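Local structure of outer surface protein (Bacillus cereus ATCC 14579, 1X7F) at residues Asp184-Cys189 against Leu220-Glu225; Val233-Leu238 against Asp245-Gly250; Ala152-Ile157 against His196-Ala201; Ser107-Phe112 against Ala132-Asn137; Glu322-Leu325 against Gly329-Val332. The protein is of uncharacterised function but probably acts as a 6-phospho-N-acetylmuramidase, hydrolysing phosphorylated muramic acid glycosides derived from the cell wall. All blocks are in the same frame, centred on the assembly; numbering follows the deposited sequence. Where two conformers were deposited one is given.

Interaction 1. Residues Asp184-Cys189 against Leu220-Glu225; sequences DYFIRC and LCTLEE
Phe186 carries this contact: its ring reaches from helix 183-195 to Thr222 and Leu223, in the loop that follows strand 201-204. The helix and the loop belong to consecutive parts of a (βα)8 barrel, the fold of the N-terminal domain, and all three touching residues are buried. Along the helix, just before Phe186, Tyr185 has its OH bonded to Ser148 O and Asp150 N. Phe186 follows. Its CG lies opposite the backbone N (chi1 163°), which swings the ring off the helix and presents one face to Leu223. Leu223 CD1 sits over the middle of that face, 4.0 Å from the centroid of the Phe186 ring and only 11° off the ring normal, a clean CH-pi contact. The other methyl of the same leucine covers the root of the ring, with Leu223 CD2 3.7 Å from Phe186 CB, so the two methyls cover the ring from its root to its centre. The two side chains run at about a right angle. Ring stacking with His171 and packing on Leu238 of helix 231-240 complete the surroundings of Phe186. Two residues on, Arg188 lies far from the loop and forms a salt bridge with Asp150. Across the contact, Thr222 divides its branches: OG1 is bonded to Asn172 O and to Phe203 N, while the methyl turns to the phenyl ring. Thr222 CG2 approaches obliquely and stops 4.0 Å from Phe186 CD1.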
# COMPACT_ATOMS: atom_id res chain seq x y z
N ASP A 184 1.30 10.85 11.23
CA ASP A 184 0.40 12.00 11.08
C ASP A 184 0.86 12.97 9.99
O ASP A 184 0.03 13.52 9.26
CB ASP A 184 0.18 12.72 12.42
CG ASP A 184 -0.64 11.90 13.43
OD1 ASP A 184 -1.45 11.01 13.04
OD2 ASP A 184 -0.55 12.10 14.66
N TYR A 185 2.17 13.20 9.89
CA TYR A 185 2.72 14.06 8.84
C TYR A 185 2.42 13.48 7.45
O TYR A 185 1.98 14.20 6.55
CB TYR A 185 4.23 14.29 9.05
CG TYR A 185 4.89 15.13 7.98
CD1 TYR A 185 4.85 16.53 8.02
CD2 TYR A 185 5.57 14.53 6.91
CE1 TYR A 185 5.45 17.30 7.04
CE2 TYR A 185 6.18 15.30 5.91
CZ TYR A 185 6.10 16.68 5.98
OH TYR A 185 6.69 17.45 5.01
N PHE A 186 2.66 12.18 7.30
CA PHE A 186 2.43 11.45 6.05
C PHE A 186 0.98 11.56 5.56
O PHE A 186 0.72 11.68 4.36
CB PHE A 186 2.81 9.98 6.26
CG PHE A 186 2.24 9.04 5.22
CD1 PHE A 186 2.93 8.79 4.03
CD2 PHE A 186 1.03 8.39 5.44
CE1 PHE A 186 2.41 7.93 3.09
CE2 PHE A 186 0.51 7.52 4.49
CZ PHE A 186 1.20 7.29 3.31
N ILE A 187 0.04 11.51 6.50
CA ILE A 187 -1.38 11.67 6.21
C ILE A 187 -1.73 13.09 5.76
O ILE A 187 -2.40 13.26 4.74
CB ILE A 187 -2.24 11.22 7.43
CG1 ILE A 187 -2.08 9.70 7.70
CG2 ILE A 187 -3.71 11.66 7.29
CD1 ILE A 187 -2.71 8.75 6.65
N ARG A 188 -1.27 14.11 6.50
CA ARG A 188 -1.47 15.50 6.08
C ARG A 188 -1.01 15.72 4.63
O ARG A 188 -1.74 16.29 3.82
CB ARG A 188 -0.76 16.50 7.02
CG ARG A 188 -1.43 16.68 8.39
CD ARG A 188 -0.96 17.90 9.21
NE ARG A 188 0.50 18.01 9.30
CZ ARG A 188 1.27 17.42 10.23
NH1 ARG A 188 0.73 16.66 11.18
NH2 ARG A 188 2.58 17.60 10.21
N CYS A 189 0.21 15.26 4.32
CA CYS A 189 0.79 15.35 2.98
C CYS A 189 -0.09 14.69 1.93
O CYS A 189 -0.41 15.30 0.91
CB CYS A 189 2.17 14.69 2.93
SG CYS A 189 3.50 15.56 3.78
N LEU A 220 14.14 1.12 1.58
CA LEU A 220 13.65 2.25 0.79
C LEU A 220 12.12 2.34 0.85
O LEU A 220 11.42 1.92 -0.07
CB LEU A 220 14.15 2.16 -0.67
CG LEU A 220 15.67 2.08 -0.90
CD1 LEU A 220 16.01 2.14 -2.39
CD2 LEU A 220 16.42 3.20 -0.17
N CYS A 221 11.61 2.87 1.96
CA CYS A 221 10.17 3.07 2.12
C CYS A 221 9.91 4.51 2.49
O CYS A 221 10.83 5.25 2.85
CB CYS A 221 9.62 2.13 3.21
SG CYS A 221 10.55 2.26 4.75
N THR A 222 8.64 4.92 2.39
CA THR A 222 8.22 6.27 2.73
C THR A 222 7.96 6.46 4.23
O THR A 222 8.50 7.39 4.84
CB THR A 222 6.94 6.62 1.95
OG1 THR A 222 7.24 6.70 0.55
CG2 THR A 222 6.45 8.02 2.33
N LEU A 223 7.11 5.61 4.80
CA LEU A 223 6.81 5.66 6.23
C LEU A 223 7.93 4.98 6.99
O LEU A 223 8.35 3.86 6.64
CB LEU A 223 5.48 4.94 6.55
CG LEU A 223 4.21 5.77 6.37
CD1 LEU A 223 2.97 4.87 6.15
CD2 LEU A 223 3.98 6.76 7.54
N GLU A 224 8.41 5.63 8.05
CA GLU A 224 9.46 5.01 8.86
C GLU A 224 8.98 3.68 9.45
O GLU A 224 9.75 2.72 9.50
CB GLU A 224 9.97 5.95 9.97
CG GLU A 224 11.14 5.40 10.76
CD GLU A 224 12.30 4.96 9.87
OE1 GLU A 224 12.53 5.62 8.83
OE2 GLU A 224 13.00 3.97 10.20
N GLU A 225 7.71 3.62 9.86
CA GLU A 225 7.17 2.44 10.57
C GLU A 225 7.14 1.19 9.70
O GLU A 225 6.97 0.07 10.22
CB GLU A 225 5.78 2.74 11.14
CG GLU A 225 4.72 3.06 10.08
CD GLU A 225 3.52 3.77 10.67
OE1 GLU A 225 3.65 4.95 11.08
OE2 GLU A 225 2.45 3.14 10.73

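Interaction 2. Residues Val233-Leu238 against Asp245-Gly250; sequences VQAKHL and DDVIIG
Val247 sends its two methyls from the barrel strand to two residues one helical turn apart, Ala235 and Leu238, and the contact is purely apolar. CG1 of Val247, placed opposite the backbone N (chi1 171°), lies 3.8 Å from Ala235 CB. The other methyl, Val247 CG2, meets Leu238 twice, at 4.0 Å from Leu238 CB and equally far from Leu238 CD1, so this one methyl touches both the start and one branch of the leucine. Ala235 is small enough for the helix to lie close here, with Ala235 CA 6.3 Å from Val247 CA.

No hydrogen bond joins the two segments. Polar ties run within each element or outward: Leu238 N bonds to Gln234 O at 3.1 Å along the helix, Asp246 forms salt bridges with Arg57 and Arg199, and Lys236 pairs with Glu368.

The arrangement is that of a beta-alpha-beta crossover in a (βα)8 barrel. Helix 231-240 links strand 201-204 to strand 246-249 and packs back on both, since Leu238 and Val247 also touch Ile204. Strand 246-249 runs between 28-33 and 201-204, while Leu262 of helix 256-264 lies against Ala235.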
# COMPACT_ATOMS: atom_id res chain seq x y z
N VAL A 233 2.41 -6.33 4.13
CA VAL A 233 1.78 -5.56 5.21
C VAL A 233 1.92 -4.05 4.97
O VAL A 233 0.96 -3.30 5.11
CB VAL A 233 2.31 -6.01 6.61
CG1 VAL A 233 1.70 -5.18 7.73
CG2 VAL A 233 1.99 -7.51 6.81
N GLN A 234 3.11 -3.62 4.58
CA GLN A 234 3.33 -2.26 4.10
C GLN A 234 2.33 -1.82 3.02
O GLN A 234 1.77 -0.73 3.12
CB GLN A 234 4.75 -2.12 3.56
CG GLN A 234 5.87 -2.48 4.52
CD GLN A 234 7.23 -2.42 3.83
OE1 GLN A 234 7.99 -3.40 3.83
NE2 GLN A 234 7.54 -1.28 3.26
N ALA A 235 2.11 -2.66 2.01
CA ALA A 235 1.17 -2.36 0.93
C ALA A 235 -0.27 -2.30 1.41
O ALA A 235 -1.02 -1.38 1.06
CB ALA A 235 1.31 -3.37 -0.20
N LYS A 236 -0.66 -3.28 2.22
CA LYS A 236 -1.97 -3.28 2.87
C LYS A 236 -2.18 -1.97 3.61
O LYS A 236 -3.22 -1.34 3.47
CB LYS A 236 -2.08 -4.45 3.88
CG LYS A 236 -2.36 -5.83 3.28
CD LYS A 236 -2.46 -6.89 4.42
CE LYS A 236 -2.62 -8.29 3.86
NZ LYS A 236 -3.15 -9.25 4.86
N HIS A 237 -1.19 -1.55 4.38
CA HIS A 237 -1.33 -0.33 5.15
C HIS A 237 -1.55 0.91 4.27
O HIS A 237 -2.53 1.64 4.48
CB HIS A 237 -0.13 -0.16 6.09
CG HIS A 237 -0.27 0.99 7.03
ND1 HIS A 237 0.80 1.54 7.69
CD2 HIS A 237 -1.36 1.70 7.42
CE1 HIS A 237 0.39 2.54 8.45
NE2 HIS A 237 -0.92 2.65 8.31
N LEU A 238 -0.68 1.12 3.29
CA LEU A 238 -0.82 2.26 2.36
C LEU A 238 -2.20 2.36 1.69
O LEU A 238 -2.79 3.45 1.64
CB LEU A 238 0.29 2.22 1.30
CG LEU A 238 1.73 2.43 1.80
CD1 LEU A 238 2.71 2.38 0.65
CD2 LEU A 238 1.87 3.73 2.56
N ASP A 245 -2.89 5.64 -3.94
CA ASP A 245 -3.34 4.84 -5.07
C ASP A 245 -2.33 3.78 -5.48
O ASP A 245 -2.67 2.62 -5.62
CB ASP A 245 -3.68 5.74 -6.26
CG ASP A 245 -4.60 6.88 -5.88
OD1 ASP A 245 -5.64 6.62 -5.24
OD2 ASP A 245 -4.36 8.07 -6.16
N ASP A 246 -1.07 4.20 -5.67
CA ASP A 246 -0.04 3.31 -6.20
C ASP A 246 1.00 2.93 -5.16
O ASP A 246 1.48 3.78 -4.40
CB ASP A 246 0.62 3.94 -7.45
CG ASP A 246 -0.36 4.16 -8.59
OD1 ASP A 246 -1.54 3.74 -8.47
OD2 ASP A 246 -0.06 4.72 -9.67
N VAL A 247 1.35 1.65 -5.12
CA VAL A 247 2.34 1.16 -4.16
C VAL A 247 3.58 0.70 -4.94
O VAL A 247 3.49 -0.19 -5.79
CB VAL A 247 1.75 0.05 -3.23
CG1 VAL A 247 2.82 -0.62 -2.39
CG2 VAL A 247 0.66 0.63 -2.33
N ILE A 248 4.72 1.33 -4.68
CA ILE A 248 5.95 1.07 -5.44
C ILE A 248 7.02 0.51 -4.52
O ILE A 248 7.30 1.09 -3.47
CB ILE A 248 6.47 2.37 -6.16
CG1 ILE A 248 5.35 3.05 -6.96
CG2 ILE A 248 7.65 2.05 -7.08
CD1 ILE A 248 5.65 4.49 -7.41
N ILE A 249 7.63 -0.62 -4.90
CA ILE A 249 8.83 -1.11 -4.20
C ILE A 249 10.02 -0.21 -4.55
O ILE A 249 10.38 -0.08 -5.72
CB ILE A 249 9.14 -2.58 -4.60
CG1 ILE A 249 7.86 -3.43 -4.50
CG2 ILE A 249 10.31 -3.13 -3.75
CD1 ILE A 249 8.01 -4.84 -5.00
N GLY A 250 10.63 0.39 -3.52
CA GLY A 250 11.67 1.39 -3.68
C GLY A 250 13.05 0.84 -3.98
O GLY A 250 13.83 1.49 -4.67

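Interaction 3. Residues Ala152-Ile157 against His196-Ala201; sequences AYLENI and HGIRSA
The polar part of the contact joins Glu155 and His196. His196 NE2 donates to Glu155 OE2 over 2.6 Å, with an N-H...O angle of 146°. The oxygen lies at the ring edge, almost exactly in the imidazole plane, but the histidine nitrogen approaches the carboxylate from above, 58° out of its plane. Glu155 reaches it by bending its chain at chi2 (-82°), which folds the carboxylate over toward the ring. Two conformers of Glu155 were modelled, and the bond applies to the one described, so it may be made only part of the time. Lys195 NZ forms a further, long and weak ion pair with the same Glu155 oxygen.

These residues lie on the outer layer of a (βα)8 barrel, where the short helix 153-157 meets the end of helix 183-195. A Schellman motif closes the longer helix: Gly197, with positive phi, is its C-prime residue, and Ile198 N bonds back to Phe193 O.

The apolar part adjoins the polar pair. Leu154 and Ile198 meet tip to tip, Leu154 CD2 standing 3.6 Å from Ile198 CD1. Leu154 also slides alongside His196, running the opposite way, and brings Leu154 CD1 to 3.9 Å from His196 CD2 at an oblique angle to the ring. Phe193 packs against both Leu154 and Ile198, and Leu145 and Leu167 of the barrel strands lie against Leu154.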
# COMPACT_ATOMS: atom_id res chain seq x y z
N ALA A 152 1.33 24.27 0.96
CA ALA A 152 0.35 24.59 -0.07
C ALA A 152 1.04 24.74 -1.43
O ALA A 152 1.06 25.82 -2.04
CB ALA A 152 -0.42 25.85 0.30
N TYR A 153 1.60 23.62 -1.89
CA TYR A 153 2.40 23.53 -3.12
C TYR A 153 1.47 23.49 -4.33
O TYR A 153 1.64 24.27 -5.28
CB TYR A 153 3.28 22.27 -3.03
CG TYR A 153 4.24 22.02 -4.19
CD1 TYR A 153 4.52 20.72 -4.60
CD2 TYR A 153 4.88 23.07 -4.86
CE1 TYR A 153 5.40 20.46 -5.64
CE2 TYR A 153 5.77 22.82 -5.91
CZ TYR A 153 6.01 21.51 -6.29
OH TYR A 153 6.87 21.22 -7.32
N LEU A 154 0.48 22.60 -4.27
CA LEU A 154 -0.56 22.49 -5.31
C LEU A 154 -1.36 23.77 -5.52
O LEU A 154 -1.59 24.17 -6.67
CB LEU A 154 -1.50 21.32 -5.02
CG LEU A 154 -1.02 19.91 -5.35
CD1 LEU A 154 -1.98 18.87 -4.76
CD2 LEU A 154 -0.90 19.72 -6.86
N GLU A 155 -1.77 24.40 -4.41
CA GLU A 155 -2.54 25.65 -4.43
C GLU A 155 -1.80 26.73 -5.21
O GLU A 155 -2.42 27.57 -5.87
CB GLU A 155 -2.79 26.14 -3.00
CG GLU A 155 -3.29 25.07 -2.02
CD GLU A 155 -4.78 24.82 -2.11
OE1 GLU A 155 -5.52 25.70 -2.59
OE2 GLU A 155 -5.22 23.73 -1.68
N ASN A 156 -0.47 26.69 -5.12
CA ASN A 156 0.42 27.61 -5.83
C ASN A 156 0.46 27.29 -7.33
O ASN A 156 0.18 28.15 -8.16
CB ASN A 156 1.82 27.52 -5.19
CG ASN A 156 2.76 28.60 -5.70
OD1 ASN A 156 2.38 29.76 -5.89
ND2 ASN A 156 4.02 28.21 -5.89
N ILE A 157 0.77 26.03 -7.65
CA ILE A 157 0.84 25.53 -9.03
C ILE A 157 -0.46 25.75 -9.81
O ILE A 157 -0.44 26.23 -10.94
CB ILE A 157 1.25 24.03 -9.06
CG1 ILE A 157 2.66 23.84 -8.50
CG2 ILE A 157 1.16 23.45 -10.48
CD1 ILE A 157 3.00 22.40 -8.17
N HIS A 196 -7.33 17.47 -3.92
CA HIS A 196 -7.34 17.98 -5.29
C HIS A 196 -7.49 16.90 -6.35
O HIS A 196 -7.31 17.16 -7.54
CB HIS A 196 -6.08 18.81 -5.54
CG HIS A 196 -6.02 20.07 -4.73
ND1 HIS A 196 -6.75 21.19 -5.05
CD2 HIS A 196 -5.33 20.38 -3.60
CE1 HIS A 196 -6.51 22.14 -4.17
NE2 HIS A 196 -5.65 21.67 -3.28
N GLY A 197 -7.83 15.68 -5.91
CA GLY A 197 -8.06 14.55 -6.82
C GLY A 197 -6.87 14.12 -7.65
O GLY A 197 -7.05 13.58 -8.75
N ILE A 198 -5.66 14.33 -7.14
CA ILE A 198 -4.44 13.96 -7.86
C ILE A 198 -3.90 12.61 -7.39
O ILE A 198 -3.80 12.34 -6.20
CB ILE A 198 -3.39 15.11 -7.80
CG1 ILE A 198 -3.85 16.26 -8.71
CG2 ILE A 198 -1.98 14.64 -8.22
CD1 ILE A 198 -3.43 17.61 -8.25
N ARG A 199 -3.60 11.75 -8.36
CA ARG A 199 -3.06 10.41 -8.16
C ARG A 199 -1.85 10.43 -7.24
O ARG A 199 -0.90 11.19 -7.47
CB ARG A 199 -2.62 9.92 -9.53
CG ARG A 199 -2.77 8.46 -9.79
CD ARG A 199 -2.54 8.15 -11.26
NE ARG A 199 -1.60 7.04 -11.39
CZ ARG A 199 -0.80 6.84 -12.42
NH1 ARG A 199 -0.80 7.68 -13.46
NH2 ARG A 199 0.00 5.79 -12.41
N SER A 200 -1.88 9.61 -6.20
CA SER A 200 -0.78 9.55 -5.24
C SER A 200 -0.10 8.19 -5.25
O SER A 200 -0.69 7.19 -5.67
CB SER A 200 -1.26 9.88 -3.83
OG SER A 200 -2.27 8.97 -3.43
N ALA A 201 1.14 8.17 -4.79
CA ALA A 201 1.92 6.95 -4.66
C ALA A 201 2.91 7.10 -3.50
O ALA A 201 3.32 8.21 -3.15
CB ALA A 201 2.66 6.64 -5.99

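Interaction 4. Residues Ser107-Phe112 against Ala132-Asn137; sequences SDLSFF and AKMTNN
Two torsions bring Leu109 and Met134 together. CG of Leu109 lies opposite the carbonyl carbon (chi1 -51°), which directs the branched end across to the other segment, and Met134 runs extended until it bends at chi3 (80°), bringing its terminal methyl round to the leucine. The setting is a (βα)8 barrel: helices 110-115 and 129-134 flank strand 119-122 in sequence, and Leu109, at the N-cap position of the first, packs against Met134 of the second. The side chains of Leu109 and Met134 cross at about a right angle. Met134 CE lies 4.0 Å from Leu109 CD2 and 4.1 Å from Leu109 CD1, so one methyl fills the fork of the leucine. Ile120 and Ile143, from neighbouring barrel strands, touch both side chains and continue this small apolar layer inward. Nearer the surface, the hydroxyl of Ser107 comes down on the start of the methionine chain, Ser107 OG being 3.6 Å from Met134 CG.

Asn137 completes the contact through its CB, 4.1 Å from Leu109 CD1. It is the last residue of a type I turn that starts at Met134, and its amide folds back over that turn. There Met134 O accepts twice, from Asn137 N and from the side chain, and the amide has further outside partners in Leu141 O and Tyr139 N. The side-chain bond is nearly straight: Asn137 ND2 lies 3.0 Å from Met134 O with an N-H...O angle of 163°.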
# COMPACT_ATOMS: atom_id res chain seq x y z
N SER A 107 13.16 23.23 -20.13
CA SER A 107 11.81 22.75 -20.42
C SER A 107 11.62 22.49 -21.92
O SER A 107 10.71 23.03 -22.57
CB SER A 107 10.74 23.68 -19.82
OG SER A 107 10.60 23.45 -18.43
N ASP A 108 12.55 21.70 -22.45
CA ASP A 108 12.36 20.90 -23.66
C ASP A 108 12.41 19.46 -23.16
O ASP A 108 13.46 18.80 -23.19
CB ASP A 108 13.46 21.18 -24.68
CG ASP A 108 13.28 22.51 -25.40
OD1 ASP A 108 12.22 23.15 -25.18
OD2 ASP A 108 14.12 22.99 -26.20
N LEU A 109 11.27 18.97 -22.68
CA LEU A 109 11.19 17.63 -22.10
C LEU A 109 11.19 16.52 -23.16
O LEU A 109 10.78 15.38 -22.88
CB LEU A 109 9.98 17.52 -21.16
CG LEU A 109 9.78 18.59 -20.07
CD1 LEU A 109 8.50 18.31 -19.29
CD2 LEU A 109 10.98 18.69 -19.13
N SER A 110 11.68 16.86 -24.35
CA SER A 110 11.75 15.96 -25.50
C SER A 110 12.66 14.75 -25.26
O SER A 110 12.32 13.63 -25.66
CB SER A 110 12.18 16.71 -26.77
OG SER A 110 13.19 17.68 -26.49
N PHE A 111 13.80 14.99 -24.61
CA PHE A 111 14.73 13.90 -24.27
C PHE A 111 14.06 12.77 -23.46
O PHE A 111 14.36 11.59 -23.68
CB PHE A 111 15.96 14.44 -23.52
CG PHE A 111 16.90 13.36 -23.05
CD1 PHE A 111 17.80 12.75 -23.93
CD2 PHE A 111 16.89 12.93 -21.71
CE1 PHE A 111 18.66 11.74 -23.50
CE2 PHE A 111 17.75 11.92 -21.27
CZ PHE A 111 18.64 11.33 -22.17
N PHE A 112 13.16 13.13 -22.55
CA PHE A 112 12.42 12.14 -21.76
C PHE A 112 11.38 11.41 -22.62
O PHE A 112 11.14 10.21 -22.43
CB PHE A 112 11.75 12.79 -20.54
CG PHE A 112 12.68 13.68 -19.74
CD1 PHE A 112 13.77 13.14 -19.04
CD2 PHE A 112 12.48 15.06 -19.69
CE1 PHE A 112 14.63 13.97 -18.31
CE2 PHE A 112 13.34 15.90 -18.96
CZ PHE A 112 14.42 15.35 -18.27
N ALA A 132 3.60 24.53 -13.43
CA ALA A 132 2.41 24.83 -14.23
C ALA A 132 2.65 24.76 -15.73
O ALA A 132 1.86 24.12 -16.46
CB ALA A 132 1.85 26.20 -13.85
N LYS A 133 3.76 25.41 -16.19
CA LYS A 133 4.10 25.43 -17.62
C LYS A 133 4.52 24.07 -18.16
O LYS A 133 4.33 23.77 -19.34
CB LYS A 133 5.20 26.46 -17.91
CG LYS A 133 4.68 27.88 -18.14
CD LYS A 133 5.18 28.85 -17.09
CE LYS A 133 6.53 29.45 -17.50
NZ LYS A 133 7.30 29.91 -16.30
N MET A 134 5.09 23.25 -17.28
CA MET A 134 5.53 21.90 -17.66
C MET A 134 4.37 20.94 -17.93
O MET A 134 4.51 20.01 -18.73
CB MET A 134 6.46 21.32 -16.59
CG MET A 134 7.85 21.96 -16.57
SD MET A 134 8.81 21.48 -15.13
CE MET A 134 9.39 19.85 -15.61
N THR A 135 3.23 21.19 -17.28
CA THR A 135 2.03 20.37 -17.47
C THR A 135 1.42 20.57 -18.87
O THR A 135 0.61 19.76 -19.31
CB THR A 135 0.96 20.65 -16.38
OG1 THR A 135 0.44 21.98 -16.53
CG2 THR A 135 1.58 20.67 -15.00
N ASN A 136 1.84 21.65 -19.54
CA ASN A 136 1.41 21.94 -20.91
C ASN A 136 2.40 21.45 -21.97
O ASN A 136 2.38 21.92 -23.10
CB ASN A 136 1.15 23.45 -21.10
CG ASN A 136 0.11 24.00 -20.13
OD1 ASN A 136 -0.92 23.22 -19.69
ND2 ASN A 136 0.34 25.38 -19.80
N ASN A 137 3.28 20.52 -21.59
CA ASN A 137 4.26 19.97 -22.53
C ASN A 137 3.60 19.21 -23.70
O ASN A 137 2.60 18.52 -23.49
CB ASN A 137 5.32 19.11 -21.80
CG ASN A 137 4.84 17.70 -21.50
OD1 ASN A 137 4.92 16.81 -22.36
ND2 ASN A 137 4.37 17.48 -20.26

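Interaction 5. Residues Glu322-Leu325 against Gly329-Val332; sequences ESVL and GQVV
Gln330 points its long side chain at Leu325 and Val324, and how those two face it decides the contact. The glutamine leaves the strand with CG beside its backbone N and then runs almost fully extended (chi2 171°), so the flat amide is carried well clear of the strand backbone. That length is needed, since the closest CA pair across the contact, Leu325 CA and Gln330 CA, is 9.8 Å apart. Leu325 turns its CB away from the strand and offers its main-chain carbonyl instead. The amide end of the glutamine lies against that carbonyl, with Leu325 O 3.7 Å from Gln330 CD.

The strand lies in the mixed beta sheet of the C-terminal domain, consistent with the cyclophilin-like barrel of this family. Strand 330-334 runs between strands 345-348 and 358-364, antiparallel to both, and residues 322-325 are part of the loop leading into it. Gly329, just before the strand, has a positive phi (102°), and its backbone is already hydrogen-bonded to Ile348 and Ile364 of the two flanking strands.

Val324 approaches differently, meeting the end of the glutamine obliquely with one methyl, Val324 CG2, which lies 4.7 Å from Gln330 CD. Ile360 of strand 358-364 touches both Val324 and Gln330, and Ile348 of the other flanking strand, 345-348, touches Gln330. Earlier in the loop, Ser323 OG is hydrogen-bonded to the carbonyls of Asp355 and Lys358.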
# COMPACT_ATOMS: atom_id res chain seq x y z
N GLU A 322 -13.00 -24.00 26.48
CA GLU A 322 -12.24 -23.23 27.45
C GLU A 322 -12.07 -21.80 26.96
O GLU A 322 -11.41 -21.56 25.95
CB GLU A 322 -10.87 -23.86 27.77
CG GLU A 322 -10.90 -25.33 28.23
CD GLU A 322 -11.78 -25.58 29.45
OE1 GLU A 322 -11.90 -24.69 30.33
OE2 GLU A 322 -12.35 -26.70 29.53
N SER A 323 -12.70 -20.87 27.68
CA SER A 323 -12.60 -19.45 27.40
C SER A 323 -11.37 -18.84 28.07
O SER A 323 -10.99 -19.21 29.19
CB SER A 323 -13.87 -18.73 27.86
OG SER A 323 -14.93 -18.93 26.92
N VAL A 324 -10.73 -17.93 27.36
CA VAL A 324 -9.51 -17.27 27.84
C VAL A 324 -9.71 -15.75 27.85
O VAL A 324 -10.64 -15.22 27.21
CB VAL A 324 -8.24 -17.65 26.97
CG1 VAL A 324 -7.92 -19.15 27.09
CG2 VAL A 324 -8.41 -17.24 25.50
N LEU A 325 -8.85 -15.08 28.61
CA LEU A 325 -8.77 -13.62 28.63
C LEU A 325 -8.88 -13.09 27.21
O LEU A 325 -8.18 -13.55 26.32
CB LEU A 325 -7.44 -13.18 29.25
CG LEU A 325 -7.18 -11.68 29.48
CD1 LEU A 325 -8.10 -11.15 30.60
CD2 LEU A 325 -5.69 -11.41 29.81
N GLY A 329 -6.75 -8.61 18.93
CA GLY A 329 -6.38 -9.43 17.78
C GLY A 329 -7.07 -10.78 17.75
O GLY A 329 -6.98 -11.50 16.75
N GLN A 330 -7.73 -11.14 18.85
CA GLN A 330 -8.41 -12.43 18.92
C GLN A 330 -9.66 -12.38 18.08
O GLN A 330 -10.40 -11.39 18.10
CB GLN A 330 -8.76 -12.83 20.36
CG GLN A 330 -7.59 -13.36 21.14
CD GLN A 330 -7.91 -13.54 22.62
OE1 GLN A 330 -7.04 -13.91 23.41
NE2 GLN A 330 -9.15 -13.27 23.00
N VAL A 331 -9.88 -13.44 17.31
CA VAL A 331 -11.16 -13.66 16.66
C VAL A 331 -11.96 -14.57 17.59
O VAL A 331 -11.50 -15.65 17.95
CB VAL A 331 -11.00 -14.28 15.26
CG1 VAL A 331 -12.36 -14.49 14.61
CG2 VAL A 331 -10.10 -13.40 14.39
N VAL A 332 -13.12 -14.08 18.03
CA VAL A 332 -13.97 -14.83 18.95
C VAL A 332 -15.37 -14.92 18.34
O VAL A 332 -15.72 -14.13 17.45
CB VAL A 332 -14.00 -14.25 20.42
CG1 VAL A 332 -12.57 -14.13 21.01
CG2 VAL A 332 -14.74 -12.92 20.51

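From the N terminus, interaction 4 comes first, closing the loop through strand 119-122 between two outer helices of the barrel. Interaction 3 follows in series, joining helix 153-157 to the loop before strand 201-204; the two touch where Ile157 O meets Ala132 CB. Interaction 1 crosses interaction 3: helix 183-195 carries its first segment and leads straight into 196-201, and its second lies in the loop after strand 201-204. Interaction 2 then closes the short link from helix 231-240 to strand 246-249, touching interaction 1 through Leu238 and interaction 3 through the Arg199-Asp246 salt bridge. Interaction 5, apart in the C-terminal domain, joins a loop to strand 330-334 across three intervening residues.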